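Local coordinates for putative lipoprotein (Clostridium difficile, PDB 4EXR) that is of unknown function but carries two tandem PepSY (YPEB-type) domains, forms a dimer and is probably tethered to the cell membrane as a lipoprotein, at residues 32-37 / 114-119; 39-44 / 64-69; 43-48 / 87-92. One frame throughout, in Å; residues are numbered along the deposited sequence.

Interaction 1. Residues 32-37 / 114-119; sequences VPYTDA and MTPQQA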
loop_
_atom_site.group_PDB
_atom_site.type_symbol
_atom_site.label_atom_id
_atom_site.label_comp_id
_atom_site.label_asym_id
_atom_site.label_seq_id
_atom_site.Cartn_x
_atom_site.Cartn_y
_atom_site.Cartn_z
ATOM N N VAL A 32 22.585 1.562 7.333
ATOM C CA VAL A 32 21.886 0.277 7.364
ATOM C C VAL A 32 22.331 -0.528 6.156
ATOM O O VAL A 32 22.078 -0.137 5.016
ATOM C CB VAL A 32 20.356 0.466 7.321
ATOM C CG1 VAL A 32 19.622 -0.889 7.385
ATOM C CG2 VAL A 32 19.903 1.381 8.450
ATOM N N PRO A 33 23.033 -1.639 6.392
ATOM C CA PRO A 33 23.455 -2.456 5.249
ATOM C C PRO A 33 22.258 -3.219 4.657
ATOM O O PRO A 33 21.243 -3.415 5.336
ATOM C CB PRO A 33 24.483 -3.404 5.862
ATOM C CG PRO A 33 24.070 -3.537 7.275
ATOM C CD PRO A 33 23.460 -2.210 7.679
ATOM N N TYR A 34 22.362 -3.631 3.398
ATOM C CA TYR A 34 21.215 -4.267 2.747
ATOM C C TYR A 34 20.780 -5.536 3.473
ATOM O O TYR A 34 19.605 -5.890 3.463
ATOM C CB TYR A 34 21.497 -4.534 1.266
ATOM C CG TYR A 34 22.232 -5.828 1.010
ATOM C CD1 TYR A 34 23.610 -5.915 1.168
ATOM C CD2 TYR A 34 21.538 -6.971 0.622
ATOM C CE1 TYR A 34 24.281 -7.106 0.936
ATOM C CE2 TYR A 34 22.191 -8.161 0.395
ATOM C CZ TYR A 34 23.555 -8.227 0.552
ATOM O OH TYR A 34 24.190 -9.422 0.321
ATOM N N THR A 35 21.727 -6.194 4.136
ATOM C CA THR A 35 21.428 -7.413 4.889
ATOM C C THR A 35 20.532 -7.157 6.096
ATOM O O THR A 35 19.730 -8.014 6.470
ATOM C CB THR A 35 22.718 -8.138 5.340
ATOM O OG1 THR A 35 23.596 -7.206 5.979
ATOM C CG2 THR A 35 23.436 -8.734 4.140
ATOM N N ASP A 36 20.678 -5.989 6.722
ATOM C CA ASP A 36 19.781 -5.593 7.811
ATOM C C ASP A 36 18.355 -5.357 7.321
ATOM O O ASP A 36 17.398 -5.698 8.014
ATOM C CB ASP A 36 20.290 -4.330 8.524
ATOM C CG ASP A 36 21.329 -4.635 9.591
ATOM O OD1 ASP A 36 21.611 -5.829 9.835
ATOM O OD2 ASP A 36 21.857 -3.671 10.194
ATOM N N ALA A 37 18.212 -4.774 6.131
ATOM C CA ALA A 37 16.885 -4.583 5.537
ATOM C C ALA A 37 16.226 -5.946 5.262
ATOM O O ALA A 37 15.049 -6.157 5.554
ATOM C CB ALA A 37 16.998 -3.786 4.246
HETATM N N MSE A 114 27.756 -11.251 -3.731
HETATM C CA MSE A 114 28.641 -10.123 -3.500
HETATM C C MSE A 114 27.832 -8.940 -2.966
HETATM O O MSE A 114 26.602 -8.965 -2.978
HETATM C CB MSE A 114 29.345 -9.740 -4.793
HETATM C CG MSE A 114 28.434 -9.088 -5.815
HETATM SE SE MSE A 114 29.464 -8.622 -7.410
HETATM C CE MSE A 114 30.277 -10.372 -7.688
ATOM N N THR A 115 28.525 -7.904 -2.495
ATOM C CA THR A 115 27.864 -6.731 -1.934
ATOM C C THR A 115 27.398 -5.812 -3.050
ATOM O O THR A 115 27.882 -5.902 -4.173
ATOM C CB THR A 115 28.817 -5.934 -1.021
ATOM O OG1 THR A 115 29.897 -5.435 -1.811
ATOM C CG2 THR A 115 29.364 -6.822 0.089
ATOM N N PRO A 116 26.440 -4.925 -2.748
ATOM C CA PRO A 116 26.006 -3.951 -3.750
ATOM C C PRO A 116 27.172 -3.071 -4.222
ATOM O O PRO A 116 27.241 -2.716 -5.401
ATOM C CB PRO A 116 24.980 -3.109 -2.985
ATOM C CG PRO A 116 24.431 -4.033 -1.948
ATOM C CD PRO A 116 25.557 -4.949 -1.566
ATOM N N GLN A 117 28.071 -2.733 -3.304
ATOM C CA GLN A 117 29.265 -1.955 -3.633
ATOM C C GLN A 117 30.102 -2.668 -4.698
ATOM O O GLN A 117 30.481 -2.077 -5.714
ATOM C CB GLN A 117 30.088 -1.740 -2.364
ATOM C CG GLN A 117 31.471 -1.186 -2.596
ATOM C CD GLN A 117 31.525 0.312 -2.411
ATOM O OE1 GLN A 117 30.612 1.034 -2.821
ATOM N NE2 GLN A 117 32.591 0.791 -1.775
ATOM N N GLN A 118 30.369 -3.951 -4.480
ATOM C CA GLN A 118 31.092 -4.743 -5.467
ATOM C C GLN A 118 30.388 -4.802 -6.824
ATOM O O GLN A 118 31.033 -4.710 -7.864
ATOM C CB GLN A 118 31.371 -6.153 -4.929
ATOM C CG GLN A 118 32.436 -6.172 -3.830
ATOM C CD GLN A 118 32.481 -7.490 -3.072
ATOM O OE1 GLN A 118 31.472 -8.182 -2.944
ATOM N NE2 GLN A 118 33.657 -7.837 -2.561
ATOM N N ALA A 119 29.067 -4.956 -6.824
ATOM C CA ALA A 119 28.334 -4.987 -8.087
ATOM C C ALA A 119 28.387 -3.644 -8.822
ATOM O O ALA A 119 28.554 -3.607 -10.043
ATOM C CB ALA A 119 26.879 -5.418 -7.863
#
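Y34 and P116 make nearly the whole of this contact by themselves: one tyrosine ring, sent out from the first turn of one helix, lies against one proline ring in the first turn of another, and the two helices share little else. The ring atom CD1 of Y34 sits 3.5 Å from CD of P116, and CE1 of Y34 is equally near that carbon, while CG of the proline leans toward CD1 from 3.7 Å, the two rings meeting at a slant. In Y34 the first torsion (chi1 85°) sets CG between the backbone N and the carbonyl carbon, a crowded position for an aromatic residue, and this turns the ring toward P116. T35 CG2 covers part of one ring face, lying 3.6 Å above its plane toward the rim. Proline suits the start of a helix, where a backbone N-H is not needed for the helical bonding, and its CD and CG methylenes give the tyrosine a rigid apolar surface. T115 and Q118 steady that turn as a capping box: Q118 N donates to T115 OG1 over 3.1 Å, and T115 N donates to Q118 OE1 over 3.0 Å. Beneath the pair lies the antiparallel sheet: W134 of strand 130-139 and Y145 of strand 142-151 touch both Y34 and P116, and Y64 of strand 61-69 packs on Y34, so the contact joins the starts of helices 34-44 and 116-126 on the sheet of this tandem PepSY-family chain.

Interaction 2. Residues 39-44 / 64-69; sequences NIFKDK and YTVEGV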
loop_
_atom_site.group_PDB
_atom_site.type_symbol
_atom_site.label_atom_id
_atom_site.label_comp_id
_atom_site.label_asym_id
_atom_site.label_seq_id
_atom_site.Cartn_x
_atom_site.Cartn_y
_atom_site.Cartn_z
ATOM N N ASN A 39 16.904 -8.702 6.858
ATOM C CA ASN A 39 16.581 -9.292 8.162
ATOM C C ASN A 39 15.338 -8.707 8.825
ATOM O O ASN A 39 14.577 -9.432 9.461
ATOM C CB ASN A 39 17.786 -9.221 9.119
ATOM C CG ASN A 39 18.938 -10.121 8.673
ATOM O OD1 ASN A 39 18.739 -11.087 7.937
ATOM N ND2 ASN A 39 20.148 -9.790 9.101
ATOM N N ILE A 40 15.133 -7.401 8.682
ATOM C CA ILE A 40 13.923 -6.758 9.187
ATOM C C ILE A 40 12.696 -7.367 8.501
ATOM O O ILE A 40 11.708 -7.737 9.149
ATOM C CB ILE A 40 13.961 -5.226 8.955
ATOM C CG1 ILE A 40 14.979 -4.565 9.894
ATOM C CG2 ILE A 40 12.592 -4.604 9.185
ATOM C CD1 ILE A 40 15.350 -3.168 9.469
ATOM N N PHE A 41 12.777 -7.511 7.184
ATOM C CA PHE A 41 11.670 -8.095 6.433
ATOM C C PHE A 41 11.399 -9.537 6.890
ATOM O O PHE A 41 10.257 -9.916 7.164
ATOM C CB PHE A 41 11.978 -8.068 4.931
ATOM C CG PHE A 41 10.877 -8.645 4.083
ATOM C CD1 PHE A 41 10.833 -10.004 3.806
ATOM C CD2 PHE A 41 9.881 -7.825 3.574
ATOM C CE1 PHE A 41 9.806 -10.549 3.044
ATOM C CE2 PHE A 41 8.854 -8.360 2.806
ATOM C CZ PHE A 41 8.825 -9.727 2.539
ATOM N N LYS A 42 12.456 -10.337 6.957
ATOM C CA LYS A 42 12.319 -11.760 7.259
ATOM C C LYS A 42 11.842 -11.990 8.682
ATOM O O LYS A 42 11.147 -12.967 8.971
ATOM C CB LYS A 42 13.651 -12.464 7.050
ATOM C CG LYS A 42 13.989 -12.739 5.606
ATOM C CD LYS A 42 15.270 -13.532 5.542
ATOM C CE LYS A 42 15.451 -14.180 4.190
ATOM N NZ LYS A 42 16.764 -14.882 4.117
ATOM N N ASP A 43 12.230 -11.090 9.575
ATOM C CA ASP A 43 11.805 -11.172 10.962
ATOM C C ASP A 43 10.302 -10.921 11.110
ATOM O O ASP A 43 9.649 -11.517 11.970
ATOM C CB ASP A 43 12.595 -10.185 11.817
ATOM C CG ASP A 43 12.224 -10.261 13.284
ATOM O OD1 ASP A 43 11.979 -11.386 13.775
ATOM O OD2 ASP A 43 12.168 -9.199 13.943
ATOM N N LYS A 44 9.758 -10.046 10.269
ATOM C CA LYS A 44 8.340 -9.692 10.337
ATOM C C LYS A 44 7.470 -10.710 9.600
ATOM O O LYS A 44 6.367 -11.045 10.038
ATOM C CB LYS A 44 8.109 -8.299 9.743
ATOM C CG LYS A 44 6.647 -7.866 9.699
ATOM C CD LYS A 44 6.272 -7.037 10.914
ATOM C CE LYS A 44 4.762 -6.824 11.006
ATOM N NZ LYS A 44 4.218 -5.913 9.956
ATOM N N TYR A 64 15.436 1.467 1.126
ATOM C CA TYR A 64 15.366 0.082 0.683
ATOM C C TYR A 64 13.916 -0.291 0.499
ATOM O O TYR A 64 13.085 -0.002 1.364
ATOM C CB TYR A 64 15.934 -0.862 1.748
ATOM C CG TYR A 64 17.432 -0.804 1.936
ATOM C CD1 TYR A 64 18.302 -1.318 0.969
ATOM C CD2 TYR A 64 17.978 -0.279 3.105
ATOM C CE1 TYR A 64 19.684 -1.270 1.157
ATOM C CE2 TYR A 64 19.348 -0.234 3.303
ATOM C CZ TYR A 64 20.194 -0.725 2.337
ATOM O OH TYR A 64 21.554 -0.670 2.558
ATOM N N THR A 65 13.605 -0.941 -0.620
ATOM C CA THR A 65 12.282 -1.538 -0.782
ATOM C C THR A 65 12.510 -3.036 -0.845
ATOM O O THR A 65 13.310 -3.493 -1.651
ATOM C CB THR A 65 11.585 -1.035 -2.065
ATOM O OG1 THR A 65 11.459 0.391 -1.999
ATOM C CG2 THR A 65 10.177 -1.670 -2.241
ATOM N N VAL A 66 11.848 -3.780 0.042
ATOM C CA VAL A 66 11.979 -5.231 0.092
ATOM C C VAL A 66 10.596 -5.800 -0.181
ATOM O O VAL A 66 9.626 -5.422 0.479
ATOM C CB VAL A 66 12.436 -5.725 1.477
ATOM C CG1 VAL A 66 12.806 -7.218 1.412
ATOM C CG2 VAL A 66 13.616 -4.897 1.994
ATOM N N GLU A 67 10.500 -6.693 -1.162
ATOM C CA GLU A 67 9.207 -7.285 -1.504
ATOM C C GLU A 67 9.312 -8.788 -1.446
ATOM O O GLU A 67 10.317 -9.359 -1.852
ATOM C CB GLU A 67 8.763 -6.834 -2.890
ATOM C CG GLU A 67 8.678 -5.296 -2.993
ATOM C CD GLU A 67 8.442 -4.781 -4.408
ATOM O OE1 GLU A 67 7.282 -4.802 -4.877
ATOM O OE2 GLU A 67 9.426 -4.336 -5.041
ATOM N N GLY A 68 8.274 -9.429 -0.921
ATOM C CA GLY A 68 8.282 -10.874 -0.826
ATOM C C GLY A 68 6.873 -11.412 -0.901
ATOM O O GLY A 68 5.910 -10.646 -0.939
ATOM N N VAL A 69 6.760 -12.731 -0.913
ATOM C CA VAL A 69 5.468 -13.388 -1.022
ATOM C C VAL A 69 5.447 -14.644 -0.165
ATOM O O VAL A 69 6.496 -15.249 0.110
ATOM C CB VAL A 69 5.156 -13.811 -2.487
ATOM C CG1 VAL A 69 5.122 -12.595 -3.422
ATOM C CG2 VAL A 69 6.168 -14.859 -2.990
#
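F41 lays its ring obliquely along V66 and G68, with the base of the side chain on the valine and the far end beside the glycine. Its CG lies 3.6 Å from CG1 of V66, and CD2 of the ring is almost as near the same methyl. At the other end, CZ of F41 comes within 3.5 Å of G68 N. The phenylalanine holds CG anti to its own backbone nitrogen (chi1 -180°), which carries the ring away from the helix toward the strand. V66 answers with CG1, also anti to the backbone N (chi1 -170°), and it is this branch that meets the ring. Two residues further along, G68 has no side chain, and CZ of F41 comes within 3.6 Å of its CA, so the ring settles close to the strand backbone. A branched, apolar valine suits the helix-facing side of the sheet, having no polar atoms to satisfy, and the long phenylalanine ring can touch both it and the glycine backbone. The axes of the two segments approach to 9.3 Å and are inclined at 34°, so helix and strand run broadly the same way. Around them, I50 of strand 49-58, M77 of strand 73-80 and A48 of the loop after the helix also touch F41, and L53 packs on V66: the ring is buried in the core between helix 34-44 and the sheet.

Interaction 3. Residues 43-48 / 87-92; sequences DKYKDA and LEDKTE. With PO4 (phosphate ion), chain C; PO4 (phosphate ion), chain B.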
loop_
_atom_site.group_PDB
_atom_site.type_symbol
_atom_site.label_atom_id
_atom_site.label_comp_id
_atom_site.label_asym_id
_atom_site.label_seq_id
_atom_site.Cartn_x
_atom_site.Cartn_y
_atom_site.Cartn_z
ATOM N N ASP A 43 12.230 -11.090 9.575
ATOM C CA ASP A 43 11.805 -11.172 10.962
ATOM C C ASP A 43 10.302 -10.921 11.110
ATOM O O ASP A 43 9.649 -11.517 11.970
ATOM C CB ASP A 43 12.595 -10.185 11.817
ATOM C CG ASP A 43 12.224 -10.261 13.284
ATOM O OD1 ASP A 43 11.979 -11.386 13.775
ATOM O OD2 ASP A 43 12.168 -9.199 13.943
ATOM N N LYS A 44 9.758 -10.046 10.269
ATOM C CA LYS A 44 8.340 -9.692 10.337
ATOM C C LYS A 44 7.470 -10.710 9.600
ATOM O O LYS A 44 6.367 -11.045 10.038
ATOM C CB LYS A 44 8.109 -8.299 9.743
ATOM C CG LYS A 44 6.647 -7.866 9.699
ATOM C CD LYS A 44 6.272 -7.037 10.914
ATOM C CE LYS A 44 4.762 -6.824 11.006
ATOM N NZ LYS A 44 4.218 -5.913 9.956
ATOM N N TYR A 45 7.973 -11.190 8.469
ATOM C CA TYR A 45 7.241 -12.111 7.618
ATOM C C TYR A 45 8.067 -13.388 7.500
ATOM O O TYR A 45 8.756 -13.622 6.503
ATOM C CB TYR A 45 6.965 -11.450 6.263
ATOM C CG TYR A 45 6.120 -10.201 6.412
ATOM C CD1 TYR A 45 4.829 -10.277 6.924
ATOM C CD2 TYR A 45 6.616 -8.941 6.061
ATOM C CE1 TYR A 45 4.050 -9.146 7.084
ATOM C CE2 TYR A 45 5.836 -7.796 6.221
ATOM C CZ TYR A 45 4.557 -7.908 6.729
ATOM O OH TYR A 45 3.766 -6.789 6.882
ATOM N N LYS A 46 7.969 -14.215 8.535
ATOM C CA LYS A 46 8.861 -15.354 8.725
ATOM C C LYS A 46 8.698 -16.465 7.692
ATOM O O LYS A 46 9.600 -17.278 7.516
ATOM C CB LYS A 46 8.695 -15.920 10.140
ATOM C CG LYS A 46 9.005 -14.908 11.236
ATOM C CD LYS A 46 8.734 -15.469 12.623
ATOM C CE LYS A 46 9.010 -14.422 13.693
ATOM N NZ LYS A 46 10.422 -13.941 13.647
ATOM N N ASP A 47 7.560 -16.493 7.007
ATOM C CA ASP A 47 7.306 -17.532 6.002
ATOM C C ASP A 47 7.408 -17.016 4.563
ATOM O O ASP A 47 7.201 -17.763 3.603
ATOM C CB ASP A 47 5.936 -18.182 6.235
ATOM C CG ASP A 47 5.769 -19.483 5.462
ATOM O OD1 ASP A 47 6.777 -20.208 5.289
ATOM O OD2 ASP A 47 4.636 -19.769 5.016
ATOM N N ALA A 48 7.744 -15.739 4.408
ATOM C CA ALA A 48 7.775 -15.139 3.077
ATOM C C ALA A 48 9.135 -15.330 2.395
ATOM O O ALA A 48 10.171 -15.370 3.061
ATOM C CB ALA A 48 7.446 -13.641 3.168
ATOM N N LEU A 87 9.109 2.925 6.605
ATOM C CA LEU A 87 8.327 3.981 5.966
ATOM C C LEU A 87 7.026 3.437 5.362
ATOM O O LEU A 87 6.049 4.160 5.180
ATOM C CB LEU A 87 9.150 4.606 4.855
ATOM C CG LEU A 87 10.485 5.154 5.372
ATOM C CD1 LEU A 87 11.296 5.721 4.229
ATOM C CD2 LEU A 87 10.235 6.194 6.464
ATOM N N GLU A 88 7.039 2.165 5.025
ATOM C CA GLU A 88 5.837 1.509 4.527
ATOM C C GLU A 88 5.888 0.037 4.888
ATOM O O GLU A 88 6.951 -0.573 4.864
ATOM C CB GLU A 88 5.680 1.684 3.014
ATOM C CG GLU A 88 4.400 1.027 2.478
ATOM C CD GLU A 88 4.199 1.167 0.978
ATOM O OE1 GLU A 88 5.112 1.639 0.275
ATOM O OE2 GLU A 88 3.109 0.789 0.497
ATOM N N ASP A 89 4.733 -0.526 5.236
ATOM C CA ASP A 89 4.615 -1.959 5.473
ATOM C C ASP A 89 3.249 -2.357 4.917
ATOM O O ASP A 89 2.215 -2.026 5.500
ATOM C CB ASP A 89 4.715 -2.247 6.975
ATOM C CG ASP A 89 4.674 -3.733 7.305
ATOM O OD1 ASP A 89 4.315 -4.558 6.432
ATOM O OD2 ASP A 89 4.978 -4.077 8.467
ATOM N N LYS A 90 3.255 -3.042 3.779
ATOM C CA LYS A 90 2.023 -3.299 3.049
ATOM C C LYS A 90 1.854 -4.790 2.773
ATOM O O LYS A 90 2.774 -5.443 2.279
ATOM C CB LYS A 90 2.047 -2.521 1.734
ATOM C CG LYS A 90 0.806 -2.667 0.875
ATOM C CD LYS A 90 1.066 -2.040 -0.476
ATOM C CE LYS A 90 -0.185 -1.913 -1.302
ATOM N NZ LYS A 90 0.161 -1.534 -2.703
ATOM N N THR A 91 0.680 -5.313 3.117
ATOM C CA THR A 91 0.293 -6.680 2.788
ATOM C C THR A 91 -0.885 -6.592 1.821
ATOM O O THR A 91 -1.797 -5.802 2.045
ATOM C CB THR A 91 -0.206 -7.421 4.048
ATOM O OG1 THR A 91 0.817 -7.411 5.053
ATOM C CG2 THR A 91 -0.593 -8.873 3.714
ATOM N N GLU A 92 -0.875 -7.399 0.761
ATOM C CA GLU A 92 -2.023 -7.500 -0.143
ATOM C C GLU A 92 -2.237 -8.956 -0.512
ATOM O O GLU A 92 -1.273 -9.680 -0.762
ATOM C CB GLU A 92 -1.769 -6.750 -1.454
ATOM C CG GLU A 92 -2.040 -5.266 -1.469
ATOM C CD GLU A 92 -1.871 -4.686 -2.869
ATOM O OE1 GLU A 92 -0.717 -4.417 -3.267
ATOM O OE2 GLU A 92 -2.887 -4.527 -3.581
HETATM P P PO4 C . 2.049 1.961 -2.878
HETATM O O1 PO4 C . 2.792 2.656 -3.994
HETATM O O2 PO4 C . 1.598 2.984 -1.862
HETATM O O3 PO4 C . 0.857 1.227 -3.436
HETATM O O4 PO4 C . 2.975 0.990 -2.212
HETATM P P PO4 B . -2.745 1.220 -2.701
HETATM O O1 PO4 B . -3.753 1.731 -3.703
HETATM O O2 PO4 B . -2.225 -0.123 -3.156
HETATM O O3 PO4 B . -1.607 2.199 -2.574
HETATM O O4 PO4 B . -3.423 1.055 -1.376
#
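D89 is gripped by two side chains at once, one to each carboxylate oxygen. K44 NZ donates to D89 OD2 in a salt bridge, modelled very short at 2.5 Å, and Y45 OH donates to D89 OD1 at a modelled 2.3 Å, so the exact lengths deserve caution. The aspartate reaches out with CG anti to the backbone N (chi1 -177°), toward the end of the helix. K44 comes to it by a bent chain, turned at chi2 (95°) and again at chi4, and its CG passes 3.5 Å above the centre of the Y45 ring. That bend also brings NZ to within 3.2 Å of Y45 OH, to which it donates, so flexible lysine and stiff tyrosine converge on a short acid as one linked group. The Y45 ring meets OD1 at its edge, in plane, with the carboxylate turned almost perpendicular to it. Y45 is the first residue to leave helical geometry and opens a type I beta turn to A48, the step from helix 34-44 into the PepSY sheet; its ring stacks on Y75. On strand 86-93, K90 sets off away from the 43-48 segment and has an extended chain, whose NZ binds E92 OE1 and two phosphate ions, probably from the crystallisation liquor. The same strand pairs antiparallel with a strand of the second subunit, continuing the sheet across the dimer interface.

Overall arrangement
Helix 34-44 takes part in all three contacts, and their chemistry changes along its length. At its start, interaction 1 is partly buried and apolar, meeting the start of helix 116-126. Interaction 2, further along, is the buried one, pressing the helix onto strand 61-69 by packing alone. At the helix end, interaction 3 is more exposed and relies on charge and hydrogen bonds to reach the outermost strand of this chain's sheet, where the second subunit takes over. Y64 joins interactions 1 and 2 through a probable hydrogen bond to V32 O, whereas A48 packs between interactions 2 and 3. Interactions 1 and 3 do not touch.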